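Local coordinates for protein interferon gamma receptor 1 (Gallus gallus, PDB 4EQ3) that probably binds the cytokine interferon gamma outside the cell, through the two fibronectin type III-like domains that make up this part of the receptor, at residues A[54-59]-A[70-75]. Sequence-based numbering, arbitrary orientation.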
loop_
_atom_site.group_PDB
_atom_site.type_symbol
_atom_site.label_atom_id
_atom_site.label_comp_id
_atom_site.label_asym_id
_atom_site.label_seq_id
_atom_site.Cartn_x
_atom_site.Cartn_y
_atom_site.Cartn_z
ATOM N N GLN A 54 -4.018 -2.271 -23.559
ATOM C CA GLN A 54 -2.847 -1.716 -24.201
ATOM C C GLN A 54 -1.631 -2.338 -23.540
ATOM O O GLN A 54 -1.715 -2.839 -22.417
ATOM C CB GLN A 54 -2.811 -0.208 -24.027
ATOM C CG GLN A 54 -2.514 0.235 -22.616
ATOM C CD GLN A 54 -2.595 1.734 -22.471
ATOM O OE1 GLN A 54 -3.609 2.344 -22.811
ATOM N NE2 GLN A 54 -1.529 2.339 -21.962
ATOM N N THR A 55 -0.499 -2.297 -24.228
ATOM C CA THR A 55 0.714 -2.920 -23.724
ATOM C C THR A 55 1.297 -2.185 -22.516
ATOM O O THR A 55 1.320 -0.954 -22.470
ATOM C CB THR A 55 1.781 -3.059 -24.846
ATOM O OG1 THR A 55 1.959 -4.447 -25.161
ATOM C CG2 THR A 55 3.115 -2.464 -24.413
ATOM N N VAL A 56 1.748 -2.957 -21.533
ATOM C CA VAL A 56 2.530 -2.424 -20.427
ATOM C C VAL A 56 3.998 -2.405 -20.844
ATOM O O VAL A 56 4.668 -3.432 -20.805
ATOM C CB VAL A 56 2.387 -3.296 -19.176
ATOM C CG1 VAL A 56 3.192 -2.703 -18.042
ATOM C CG2 VAL A 56 0.915 -3.426 -18.790
ATOM N N SER A 57 4.493 -1.238 -21.240
ATOM C CA SER A 57 5.759 -1.152 -21.962
ATOM C C SER A 57 6.917 -1.846 -21.251
ATOM O O SER A 57 7.719 -2.526 -21.888
ATOM C CB SER A 57 6.117 0.303 -22.248
ATOM O OG SER A 57 6.290 1.027 -21.039
ATOM N N THR A 58 6.995 -1.675 -19.935
ATOM C CA THR A 58 8.085 -2.235 -19.145
ATOM C C THR A 58 7.975 -3.744 -18.989
ATOM O O THR A 58 8.837 -4.365 -18.376
ATOM C CB THR A 58 8.096 -1.641 -17.731
ATOM O OG1 THR A 58 6.789 -1.784 -17.162
ATOM C CG2 THR A 58 8.464 -0.172 -17.761
ATOM N N CYS A 59 6.916 -4.332 -19.533
ATOM C CA CYS A 59 6.683 -5.763 -19.365
ATOM C C CYS A 59 6.339 -6.449 -20.692
ATOM O O CYS A 59 5.340 -7.169 -20.798
ATOM C CB CYS A 59 5.584 -6.020 -18.320
ATOM S SG CYS A 59 5.957 -5.419 -16.646
ATOM N N SER A 70 2.886 -0.353 -10.853
ATOM C CA SER A 70 2.706 0.875 -10.085
ATOM C C SER A 70 2.629 2.133 -10.943
ATOM O O SER A 70 2.052 3.138 -10.525
ATOM C CB SER A 70 3.829 1.036 -9.054
ATOM O OG SER A 70 3.869 -0.066 -8.169
ATOM N N GLU A 71 3.216 2.089 -12.134
ATOM C CA GLU A 71 3.240 3.271 -12.987
ATOM C C GLU A 71 2.069 3.301 -13.956
ATOM O O GLU A 71 1.883 4.284 -14.666
ATOM C CB GLU A 71 4.554 3.355 -13.759
ATOM C CG GLU A 71 5.790 3.467 -12.871
ATOM C CD GLU A 71 5.837 4.768 -12.076
ATOM O OE1 GLU A 71 5.975 5.847 -12.698
ATOM O OE2 GLU A 71 5.750 4.710 -10.827
ATOM N N GLU A 72 1.282 2.229 -13.981
ATOM C CA GLU A 72 0.147 2.118 -14.894
ATOM C C GLU A 72 -1.155 2.460 -14.190
ATOM O O GLU A 72 -2.202 2.593 -14.821
ATOM C CB GLU A 72 0.046 0.692 -15.438
ATOM C CG GLU A 72 1.297 0.209 -16.152
ATOM C CD GLU A 72 1.462 0.860 -17.511
ATOM O OE1 GLU A 72 0.431 1.238 -18.122
ATOM O OE2 GLU A 72 2.620 0.996 -17.961
ATOM N N ILE A 73 -1.092 2.583 -12.873
ATOM C CA ILE A 73 -2.291 2.786 -12.078
ATOM C C ILE A 73 -2.313 4.187 -11.514
ATOM O O ILE A 73 -1.484 4.550 -10.683
ATOM C CB ILE A 73 -2.368 1.755 -10.947
ATOM C CG1 ILE A 73 -2.486 0.350 -11.550
ATOM C CG2 ILE A 73 -3.529 2.071 -10.008
ATOM C CD1 ILE A 73 -2.335 -0.778 -10.553
ATOM N N ASN A 74 -3.250 4.997 -11.988
ATOM C CA ASN A 74 -3.319 6.374 -11.522
ATOM C C ASN A 74 -4.754 6.790 -11.237
ATOM O O ASN A 74 -5.109 7.968 -11.322
ATOM C CB ASN A 74 -2.661 7.313 -12.525
ATOM C CG ASN A 74 -3.035 6.990 -13.945
ATOM O OD1 ASN A 74 -4.202 7.090 -14.327
ATOM N ND2 ASN A 74 -2.046 6.592 -14.744
ATOM N N GLU A 75 -5.564 5.794 -10.906
ATOM C CA GLU A 75 -6.938 6.000 -10.479
ATOM C C GLU A 75 -7.117 5.103 -9.270
ATOM O O GLU A 75 -6.732 3.937 -9.308
ATOM C CB GLU A 75 -7.910 5.571 -11.581
ATOM C CG GLU A 75 -7.836 6.406 -12.857
ATOM C CD GLU A 75 -8.384 7.809 -12.665
ATOM O OE1 GLU A 75 -9.096 8.039 -11.665
ATOM O OE2 GLU A 75 -8.097 8.683 -13.511
HETATM O O HOH W 1 0.588 1.252 -20.793
HETATM O O HOH W 2 2.971 1.251 -20.614
HETATM O O HOH W 3 4.802 0.641 -16.759
#
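Glu72 and Val56 meet in the N-terminal fibronectin type III-like domain, where the loop between strands 66-68 and 81-88 faces the outermost strand of a four-stranded antiparallel sheet. The direct contact is small and of van der Waals kind, a methyl against a carboxylate oxygen and the methylene behind it: Val56 CG1 lies 3.7 Å from Glu72 OE2, and Glu72 CG and CD are each 4.0 Å from the same Val56 CG1. Val56 turns CG1 anti to its own N (chi1 -179°), which sets this methyl against the carboxylate end of the glutamate; the valine also packs on Val43 and Val45 of the neighbouring strand 40-46. The Glu72 side chain, bent at chi2, lays CG as well as OE2 beside the methyl and touches Val45 too.

Polar contact between the segments runs through three waters, each bonded to the Glu72 carboxylate. One accepts a bond from Gln54 NE2 (2.7 Å); Glu72 OE1 and Thr55 O both lie in donating geometry, but not every acceptor around this water can be served at once. A second water takes the N-H of Ser57 and lies 2.7 Å from Glu72 OE2, with the same limit on its protons and a weak approach to Thr55 O.

That N-H belongs to a type I beta turn, Val56 to Cys59, closed by Cys59 N to Val56 O at 2.7 Å. Here the chain turns a corner, and the Cys59-Cys67 disulfide links strand 54-62 to strand 66-68, from which the chain enters the loop of Glu72. Glu72 OE2 also accepts from the third water O at 2.5 Å, and that water lies 3.2 Å from Thr58 OG1.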